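Local coordinates for protein possible galactose mutarotase (Streptomyces platensis subsp. rosaceus, PDB 4RNL) that probably interconverts the alpha and beta anomers of galactose or a related aldose, at residues Leu270-Glu276 and Ser334-Phe340; Leu202-Thr208 and His243-Asp248. All blocks are in the same frame, centred on the assembly; numbering follows the deposited sequence.

Interaction 1 (Leu270-Glu276 and Ser334-Phe340); sequences LALATTE and SETVYAF
Leu272 reaches across to Tyr338 and lays one methyl on the tyrosine ring: CD1 of Leu272 stands 3.7 Å from the centroid of the Tyr338 ring, over one face and shifted toward the rim. A turn of the leucine with CG trans to the main-chain N (chi1 -171°) carries that methyl toward the partner strand, where it also fills the notch beside Thr336, its CD1 lying 3.6 Å from Thr336 CG2. Leu270 repeats the move two residues back along the strand. Its CD1 sits over a face of the Phe340 ring, 4.0 Å from the centroid, and at the same time slots in at the edge of the Tyr338 ring, near CB. The two hollows thus differ: the Leu272 methyl fits between a ring face and a threonine methyl, that of Leu270 between two aromatics. On the opposite face of the sheet Ala271 lies against Ala339 and Ala273 against Val337, three alanines and one branched valine making a surface of low relief.

The frame is an antiparallel pair of strands, with Ala271–Ala339 and Ala273–Val337 as hydrogen-bonded pairs, each joined by two nearly straight N-H···O bonds. Beyond them Thr274 and Thr336 stand side by side, their OG1 atoms hydrogen-bonded at 2.9 Å; Thr336 OG1 also meets Thr309. Thr274 OG1 also accepts the N-H of Glu276, an ST turn that bends the chain out of the strand. Within the turn, OG1 of Thr275 receives Glu335 N at 3.0 Å, substituting for a main-chain carbonyl. Ser334 OG donates to the anti lone pair of Glu276 OE2, a short bond of 2.5 Å, while OE1 of Glu276 is bonded to His311. Apolar knobs therefore give way to a buried polar end, where small hydroxyls satisfy main-chain groups and probably help to fix the orientation of the Glu276 carboxylate.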
ATOM      1  N   LEU A 270       5.203  -0.806 -14.924  1.00 12.69           N
ATOM      2  CA  LEU A 270       5.166  -1.546 -13.668  1.00 12.12           C
ATOM      3  C   LEU A 270       4.315  -2.787 -13.837  1.00 13.91           C
ATOM      4  O   LEU A 270       3.202  -2.713 -14.372  1.00 12.34           O
ATOM      5  CB  LEU A 270       4.537  -0.690 -12.572  1.00 10.43           C
ATOM      6  CG  LEU A 270       4.168  -1.402 -11.267  1.00  9.88           C
ATOM      7  CD1 LEU A 270       5.427  -1.805 -10.497  1.00  8.93           C
ATOM      8  CD2 LEU A 270       3.298  -0.493 -10.427  1.00 13.02           C
ATOM      9  N   ALA A 271       4.849  -3.921 -13.396  1.00 11.28           N
ATOM     10  CA  ALA A 271       4.067  -5.146 -13.256  1.00 12.38           C
ATOM     11  C   ALA A 271       3.970  -5.434 -11.770  1.00 10.86           C
ATOM     12  O   ALA A 271       4.994  -5.583 -11.088  1.00 13.19           O
ATOM     13  CB  ALA A 271       4.740  -6.305 -13.988  1.00 12.56           C
ATOM     14  N   LEU A 272       2.743  -5.500 -11.267  1.00 11.71           N
ATOM     15  CA  LEU A 272       2.493  -5.696  -9.844  1.00  9.40           C
ATOM     16  C   LEU A 272       2.018  -7.126  -9.634  1.00 14.38           C
ATOM     17  O   LEU A 272       0.998  -7.531 -10.208  1.00 11.83           O
ATOM     18  CB  LEU A 272       1.388  -4.728  -9.381  1.00 10.98           C
ATOM     19  CG  LEU A 272       1.115  -4.633  -7.875  1.00 16.51           C
ATOM     20  CD1 LEU A 272       2.355  -4.160  -7.151  1.00 17.71           C
ATOM     21  CD2 LEU A 272      -0.053  -3.707  -7.555  1.00 17.06           C
ATOM     22  N   ALA A 273       2.747  -7.885  -8.819  1.00 12.58           N
ATOM     23  CA  ALA A 273       2.383  -9.276  -8.529  1.00  8.80           C
ATOM     24  C   ALA A 273       2.056  -9.416  -7.055  1.00  9.47           C
ATOM     25  O   ALA A 273       2.675  -8.757  -6.216  1.00 10.23           O
ATOM     26  CB  ALA A 273       3.501 -10.216  -8.923  1.00 10.50           C
ATOM     27  N   THR A 274       1.081 -10.266  -6.728  1.00  9.42           N
ATOM     28  CA  THR A 274       0.668 -10.393  -5.338  1.00 11.23           C
ATOM     29  C   THR A 274       0.024 -11.732  -5.029  1.00 11.06           C
ATOM     30  O   THR A 274      -0.456 -12.431  -5.922  1.00 10.32           O
ATOM     31  CB  THR A 274      -0.305  -9.257  -4.929  1.00 14.62           C
ATOM     32  OG1 THR A 274      -0.481  -9.254  -3.506  1.00 10.62           O
ATOM     33  CG2 THR A 274      -1.669  -9.424  -5.607  1.00 11.73           C
ATOM     34  N   THR A 275       0.025 -12.076  -3.745  1.00 10.31           N
ATOM     35  CA  THR A 275      -0.693 -13.234  -3.228  1.00 11.48           C
ATOM     36  C   THR A 275      -2.134 -12.856  -2.869  1.00 14.63           C
ATOM     37  O   THR A 275      -2.989 -13.722  -2.671  1.00 11.77           O
ATOM     38  CB  THR A 275      -0.018 -13.737  -1.951  1.00  9.97           C
ATOM     39  OG1 THR A 275       0.149 -12.632  -1.055  1.00  9.77           O
ATOM     40  CG2 THR A 275       1.355 -14.337  -2.269  1.00 13.01           C
ATOM     41  N   GLU A 276      -2.393 -11.556  -2.768  1.00  9.51           N
ATOM     42  CA  GLU A 276      -3.686 -11.053  -2.279  1.00 10.05           C
ATOM     43  C   GLU A 276      -4.845 -11.280  -3.246  1.00 10.43           C
ATOM     44  O   GLU A 276      -4.642 -11.362  -4.462  1.00 11.07           O
ATOM     45  CB  GLU A 276      -3.565  -9.549  -1.984  1.00 10.23           C
ATOM     46  CG  GLU A 276      -2.666  -9.228  -0.796  1.00 13.13           C
ATOM     47  CD  GLU A 276      -3.307  -9.589   0.536  1.00 19.66           C
ATOM     48  OE1 GLU A 276      -4.549  -9.528   0.646  1.00 19.47           O
ATOM     49  OE2 GLU A 276      -2.569  -9.938   1.484  1.00 23.32           O
ATOM     50  N   SER A 334       1.818 -12.284   3.411  1.00 14.35           N
ATOM     51  CA  SER A 334       1.367 -11.626   2.199  1.00 13.55           C
ATOM     52  C   SER A 334       2.592 -11.147   1.446  1.00 13.60           C
ATOM     53  O   SER A 334       3.574 -10.734   2.059  1.00 15.69           O
ATOM     54  CB  SER A 334       0.458 -10.452   2.538  1.00 18.17           C
ATOM     55  OG  SER A 334      -0.035  -9.868   1.353  1.00 19.25           O
ATOM     56  N   GLU A 335       2.557 -11.216   0.122  1.00 14.76           N
ATOM     57  CA  GLU A 335       3.724 -10.834  -0.656  1.00 10.96           C
ATOM     58  C   GLU A 335       3.303 -10.086  -1.900  1.00 12.83           C
ATOM     59  O   GLU A 335       2.430 -10.539  -2.644  1.00 12.98           O
ATOM     60  CB  GLU A 335       4.551 -12.073  -1.036  1.00 10.12           C
ATOM     61  CG  GLU A 335       5.712 -11.759  -1.997  1.00 17.06           C
ATOM     62  CD  GLU A 335       6.505 -12.995  -2.405  1.00 22.75           C
ATOM     63  OE1 GLU A 335       6.073 -14.118  -2.082  1.00 20.36           O
ATOM     64  OE2 GLU A 335       7.561 -12.842  -3.061  1.00 20.49           O
ATOM     65  N   THR A 336       3.924  -8.933  -2.112  1.00 11.57           N
ATOM     66  CA  THR A 336       3.656  -8.112  -3.279  1.00  9.77           C
ATOM     67  C   THR A 336       4.994  -7.699  -3.901  1.00 14.67           C
ATOM     68  O   THR A 336       5.958  -7.409  -3.190  1.00 11.93           O
ATOM     69  CB  THR A 336       2.772  -6.897  -2.907  1.00 12.48           C
ATOM     70  OG1 THR A 336       1.492  -7.369  -2.438  1.00 13.33           O
ATOM     71  CG2 THR A 336       2.545  -6.004  -4.123  1.00 14.40           C
ATOM     72  N   VAL A 337       5.073  -7.738  -5.226  1.00 12.29           N
ATOM     73  CA  VAL A 337       6.311  -7.393  -5.916  1.00  9.74           C
ATOM     74  C   VAL A 337       6.016  -6.300  -6.929  1.00 14.06           C
ATOM     75  O   VAL A 337       5.076  -6.412  -7.719  1.00 13.46           O
ATOM     76  CB  VAL A 337       6.915  -8.604  -6.658  1.00 13.30           C
ATOM     77  CG1 VAL A 337       8.240  -8.213  -7.319  1.00 13.28           C
ATOM     78  CG2 VAL A 337       7.117  -9.786  -5.712  1.00 16.55           C
ATOM     79  N   TYR A 338       6.807  -5.232  -6.888  1.00 11.72           N
ATOM     80  CA  TYR A 338       6.689  -4.149  -7.848  1.00  9.73           C
ATOM     81  C   TYR A 338       7.849  -4.291  -8.819  1.00 12.38           C
ATOM     82  O   TYR A 338       8.982  -3.979  -8.464  1.00 13.73           O
ATOM     83  CB  TYR A 338       6.817  -2.801  -7.139  1.00 12.42           C
ATOM     84  CG  TYR A 338       5.731  -2.490  -6.127  1.00 14.33           C
ATOM     85  CD1 TYR A 338       5.712  -3.104  -4.878  1.00 22.12           C
ATOM     86  CD2 TYR A 338       4.753  -1.546  -6.413  1.00 16.30           C
ATOM     87  CE1 TYR A 338       4.727  -2.803  -3.948  1.00 21.08           C
ATOM     88  CE2 TYR A 338       3.773  -1.232  -5.491  1.00 19.70           C
ATOM     89  CZ  TYR A 338       3.765  -1.864  -4.263  1.00 28.40           C
ATOM     90  OH  TYR A 338       2.780  -1.550  -3.356  1.00 34.64           O
ATOM     91  N   ALA A 339       7.578  -4.759 -10.034  1.00 12.02           N
ATOM     92  CA  ALA A 339       8.639  -4.983 -11.018  1.00 12.45           C
ATOM     93  C   ALA A 339       8.612  -3.899 -12.089  1.00 12.43           C
ATOM     94  O   ALA A 339       7.650  -3.794 -12.854  1.00 13.75           O
ATOM     95  CB  ALA A 339       8.506  -6.372 -11.652  1.00 13.70           C
ATOM     96  N   PHE A 340       9.672  -3.094 -12.140  1.00 12.33           N
ATOM     97  CA  PHE A 340       9.743  -1.984 -13.085  1.00 11.22           C
ATOM     98  C   PHE A 340      10.531  -2.371 -14.323  1.00 15.07           C
ATOM     99  O   PHE A 340      11.492  -3.137 -14.249  1.00 15.86           O
ATOM    100  CB  PHE A 340      10.366  -0.741 -12.424  1.00 12.00           C
ATOM    101  CG  PHE A 340       9.523  -0.161 -11.315  1.00 13.11           C
ATOM    102  CD1 PHE A 340       9.602  -0.670 -10.025  1.00 11.03           C
ATOM    103  CD2 PHE A 340       8.630   0.876 -11.572  1.00 16.12           C
ATOM    104  CE1 PHE A 340       8.808  -0.146  -9.002  1.00 12.44           C
ATOM    105  CE2 PHE A 340       7.842   1.402 -10.565  1.00 15.58           C
ATOM    106  CZ  PHE A 340       7.922   0.885  -9.277  1.00 11.95           C
TER

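Interaction 2 (Leu202-Thr208 and His243-Asp248); sequences LAASRYT and HNFALD
Leu202 sets its CD1 squarely over the centre of the Phe245 ring, 3.6 Å from the centroid and only 5° off the ring normal, in a CH-pi contact that suits a slim methyl and a flat face. Ala204 CB, small enough to fit closely, packs at 3.8 Å from Phe245 CB, and Tyr207 CB approaches the same ring obliquely.

Among the side-chain hydrogen bonds, Asn244 ND2 donates to Thr208 OG1 at 2.9 Å, nearly in the amide plane, while Asn244 OD1 is held by Gln310. Asp248 OD1 accepts Ser205 N at 3.0 Å. A carboxylate oxygen suits this place because it can take donors from both faces of its plane: in one of two serine conformers Ser205 OG adds a bond from the opposite face.

Backbone bonds run from Asp248 N to Ala203 O, from Ala246 N to Arg206 O, the latter bent, and from Thr208 N to Asn244 O. One water bridges Ala203 O and Asp248 O; another joins Thr208 O and Asn244 N.

An inverse gamma turn centred on Ala203 lies where the chain leaves strand 199-202 for strand 206-208, within the antiparallel beta-sandwich of the galactose mutarotase superfamily.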
ATOM      1  N   LEU A 202      -5.867  -4.771 -15.403  1.00 10.00           N
ATOM      2  CA  LEU A 202      -6.032  -5.541 -14.168  1.00 12.36           C
ATOM      3  C   LEU A 202      -6.546  -6.921 -14.487  1.00 14.71           C
ATOM      4  O   LEU A 202      -7.441  -7.084 -15.321  1.00 17.60           O
ATOM      5  CB  LEU A 202      -7.021  -4.870 -13.204  1.00 10.07           C
ATOM      6  CG  LEU A 202      -6.717  -3.460 -12.711  1.00 13.29           C
ATOM      7  CD1 LEU A 202      -7.910  -2.927 -11.915  1.00 11.79           C
ATOM      8  CD2 LEU A 202      -5.440  -3.449 -11.864  1.00 15.40           C
ATOM      9  N   ALA A 203      -5.993  -7.925 -13.819  1.00 12.93           N
ATOM     10  CA  ALA A 203      -6.515  -9.276 -13.970  1.00 12.72           C
ATOM     11  C   ALA A 203      -7.679  -9.450 -13.005  1.00 15.94           C
ATOM     12  O   ALA A 203      -7.592 -10.213 -12.042  1.00 11.90           O
ATOM     13  CB  ALA A 203      -5.428 -10.305 -13.706  1.00 15.04           C
ATOM     14  N   ALA A 204      -8.766  -8.736 -13.278  1.00 13.42           N
ATOM     15  CA  ALA A 204      -9.937  -8.702 -12.397  1.00 11.36           C
ATOM     16  C   ALA A 204     -11.227  -8.591 -13.212  1.00 13.88           C
ATOM     17  O   ALA A 204     -11.451  -7.592 -13.904  1.00 15.99           O
ATOM     18  CB  ALA A 204      -9.827  -7.513 -11.438  1.00 12.54           C
ATOM     19  N   SER A 205     -12.068  -9.613 -13.149  0.52 10.45           N
ATOM     20  CA  SER A 205     -13.320  -9.583 -13.896  0.52 11.64           C
ATOM     21  C   SER A 205     -14.464  -9.068 -13.032  0.52 11.35           C
ATOM     22  O   SER A 205     -15.592  -8.918 -13.508  0.52 12.21           O
ATOM     23  CB  SER A 205     -13.662 -10.974 -14.434  0.52 14.55           C
ATOM     24  OG  SER A 205     -13.919 -11.877 -13.377  0.52 12.95           O
ATOM     25  N   ARG A 206     -14.173  -8.811 -11.757  0.52  9.47           N
ATOM     26  CA  ARG A 206     -15.194  -8.360 -10.812  0.52  9.85           C
ATOM     27  C   ARG A 206     -14.664  -7.275  -9.886  0.52  9.19           C
ATOM     28  O   ARG A 206     -13.455  -7.140  -9.710  0.52 11.52           O
ATOM     29  CB  ARG A 206     -15.706  -9.539  -9.978  0.52 10.67           C
ATOM     30  CG  ARG A 206     -16.418 -10.618 -10.779  0.52 10.47           C
ATOM     31  CD  ARG A 206     -17.161 -11.584  -9.860  0.52 17.47           C
ATOM     32  NE  ARG A 206     -17.813 -12.658 -10.600  0.52 19.66           N
ATOM     33  CZ  ARG A 206     -19.110 -12.697 -10.893  0.52 24.82           C
ATOM     34  NH1 ARG A 206     -19.922 -11.718 -10.508  0.52 22.09           N
ATOM     35  NH2 ARG A 206     -19.600 -13.725 -11.572  0.52 23.26           N
ATOM     36  N   TYR A 207     -15.571  -6.501  -9.293  1.00 12.09           N
ATOM     37  CA  TYR A 207     -15.179  -5.443  -8.342  1.00  9.74           C
ATOM     38  C   TYR A 207     -16.200  -5.348  -7.215  1.00 12.99           C
ATOM     39  O   TYR A 207     -17.235  -6.007  -7.251  1.00 13.42           O
ATOM     40  CB  TYR A 207     -15.004  -4.079  -9.036  1.00 10.87           C
ATOM     41  CG  TYR A 207     -16.307  -3.365  -9.298  1.00 13.27           C
ATOM     42  CD1 TYR A 207     -17.207  -3.844 -10.249  1.00 12.68           C
ATOM     43  CD2 TYR A 207     -16.637  -2.207  -8.602  1.00 15.31           C
ATOM     44  CE1 TYR A 207     -18.408  -3.189 -10.485  1.00 14.93           C
ATOM     45  CE2 TYR A 207     -17.830  -1.548  -8.837  1.00 15.24           C
ATOM     46  CZ  TYR A 207     -18.707  -2.042  -9.777  1.00 16.51           C
ATOM     47  OH  TYR A 207     -19.902  -1.395  -9.992  1.00 15.10           O
ATOM     48  N   THR A 208     -15.900  -4.525  -6.216  1.00 12.30           N
ATOM     49  CA  THR A 208     -16.739  -4.396  -5.029  1.00 13.94           C
ATOM     50  C   THR A 208     -17.447  -3.042  -5.000  1.00 13.67           C
ATOM     51  O   THR A 208     -16.864  -2.048  -4.558  1.00 16.02           O
ATOM     52  CB  THR A 208     -15.845  -4.494  -3.777  1.00 16.34           C
ATOM     53  OG1 THR A 208     -15.153  -5.741  -3.810  1.00 23.12           O
ATOM     54  CG2 THR A 208     -16.674  -4.435  -2.527  1.00 18.90           C
ATOM     55  N   HIS A 243     -11.860   2.101  -5.325  1.00  8.01           N
ATOM     56  CA  HIS A 243     -12.626   0.861  -5.413  1.00  8.11           C
ATOM     57  C   HIS A 243     -11.732  -0.356  -5.326  1.00 10.08           C
ATOM     58  O   HIS A 243     -10.602  -0.344  -5.819  1.00 11.99           O
ATOM     59  CB  HIS A 243     -13.382   0.816  -6.737  1.00  9.47           C
ATOM     60  CG  HIS A 243     -14.452   1.856  -6.847  1.00 12.94           C
ATOM     61  ND1 HIS A 243     -14.179   3.163  -7.185  1.00 12.75           N
ATOM     62  CD2 HIS A 243     -15.785   1.788  -6.634  1.00 17.08           C
ATOM     63  CE1 HIS A 243     -15.307   3.855  -7.199  1.00 12.47           C
ATOM     64  NE2 HIS A 243     -16.298   3.041  -6.872  1.00 14.36           N
ATOM     65  N   ASN A 244     -12.250  -1.404  -4.688  1.00 10.01           N
ATOM     66  CA  ASN A 244     -11.578  -2.688  -4.614  1.00 10.17           C
ATOM     67  C   ASN A 244     -11.968  -3.560  -5.800  1.00 11.94           C
ATOM     68  O   ASN A 244     -13.153  -3.681  -6.131  1.00 12.30           O
ATOM     69  CB  ASN A 244     -11.967  -3.404  -3.309  1.00 12.25           C
ATOM     70  CG  ASN A 244     -11.440  -4.831  -3.241  1.00 13.59           C
ATOM     71  OD1 ASN A 244     -10.261  -5.057  -2.949  1.00 11.26           O
ATOM     72  ND2 ASN A 244     -12.319  -5.804  -3.488  1.00  9.67           N
ATOM     73  N   PHE A 245     -10.967  -4.168  -6.429  1.00  9.47           N
ATOM     74  CA  PHE A 245     -11.189  -5.161  -7.475  1.00 14.34           C
ATOM     75  C   PHE A 245     -10.973  -6.571  -6.920  1.00 12.26           C
ATOM     76  O   PHE A 245     -10.035  -6.810  -6.165  1.00 12.25           O
ATOM     77  CB  PHE A 245     -10.251  -4.884  -8.662  1.00 10.44           C
ATOM     78  CG  PHE A 245     -10.586  -3.617  -9.396  1.00 11.24           C
ATOM     79  CD1 PHE A 245     -10.174  -2.383  -8.903  1.00 12.80           C
ATOM     80  CD2 PHE A 245     -11.370  -3.654 -10.542  1.00 15.02           C
ATOM     81  CE1 PHE A 245     -10.508  -1.208  -9.552  1.00 14.29           C
ATOM     82  CE2 PHE A 245     -11.708  -2.480 -11.202  1.00 12.11           C
ATOM     83  CZ  PHE A 245     -11.287  -1.260 -10.709  1.00 13.85           C
ATOM     84  N   ALA A 246     -11.858  -7.497  -7.284  1.00  9.53           N
ATOM     85  CA  ALA A 246     -11.699  -8.900  -6.919  1.00 13.25           C
ATOM     86  C   ALA A 246     -10.802  -9.561  -7.963  1.00 14.63           C
ATOM     87  O   ALA A 246     -11.232  -9.852  -9.082  1.00 13.98           O
ATOM     88  CB  ALA A 246     -13.071  -9.590  -6.861  1.00 10.80           C
ATOM     89  N   LEU A 247      -9.548  -9.783  -7.603  1.00 11.62           N
ATOM     90  CA  LEU A 247      -8.581 -10.329  -8.542  1.00 11.31           C
ATOM     91  C   LEU A 247      -8.933 -11.752  -8.926  1.00 12.92           C
ATOM     92  O   LEU A 247      -9.311 -12.558  -8.070  1.00 14.11           O
ATOM     93  CB  LEU A 247      -7.182 -10.287  -7.913  1.00  9.72           C
ATOM     94  CG  LEU A 247      -6.776  -8.874  -7.501  1.00  8.97           C
ATOM     95  CD1 LEU A 247      -5.415  -8.882  -6.807  1.00  9.13           C
ATOM     96  CD2 LEU A 247      -6.745  -7.976  -8.729  1.00 14.45           C
ATOM     97  N   ASP A 248      -8.822 -12.070 -10.213  1.00 14.67           N
ATOM     98  CA  ASP A 248      -9.098 -13.433 -10.666  1.00 14.83           C
ATOM     99  C   ASP A 248      -8.171 -14.425  -9.960  1.00 11.35           C
ATOM    100  O   ASP A 248      -6.963 -14.198  -9.860  1.00 15.80           O
ATOM    101  CB  ASP A 248      -8.940 -13.540 -12.189  1.00 15.44           C
ATOM    102  CG  ASP A 248      -9.908 -12.629 -12.941  1.00 23.11           C
ATOM    103  OD1 ASP A 248     -10.968 -12.273 -12.377  1.00 27.36           O
ATOM    104  OD2 ASP A 248      -9.613 -12.277 -14.099  1.00 30.27           O
TER
HETATM  105  O   HOH W   1      -5.662 -12.137 -11.105  1.00 20.80           O
HETATM  106  O   HOH W   2     -14.650  -1.151  -3.257  1.00 15.90           O

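In the fold
From the N terminus, the chain first reaches 202-208, leaves through the short strands 222-223 and 235-236, and returns at 243-248, where interaction 2 closes a loop of 34 residues. It then runs through strand 256-262 to 270-276, and after strands 278-282 and 305-310 comes back at 334-340, so interaction 1 closes a loop of 57 residues. The two loops follow in series, neither nesting nor crossing. Interaction 1 joins neighbouring strands of the nine-stranded sheet; in interaction 2, 202-208 passes from that sheet into the seven-stranded one, tying the two together. Their centres lie about 15 Å apart, and they meet where Leu247 CD1 packs against Thr274 and Glu276, with Arg256 hydrogen-bonded to both contacts.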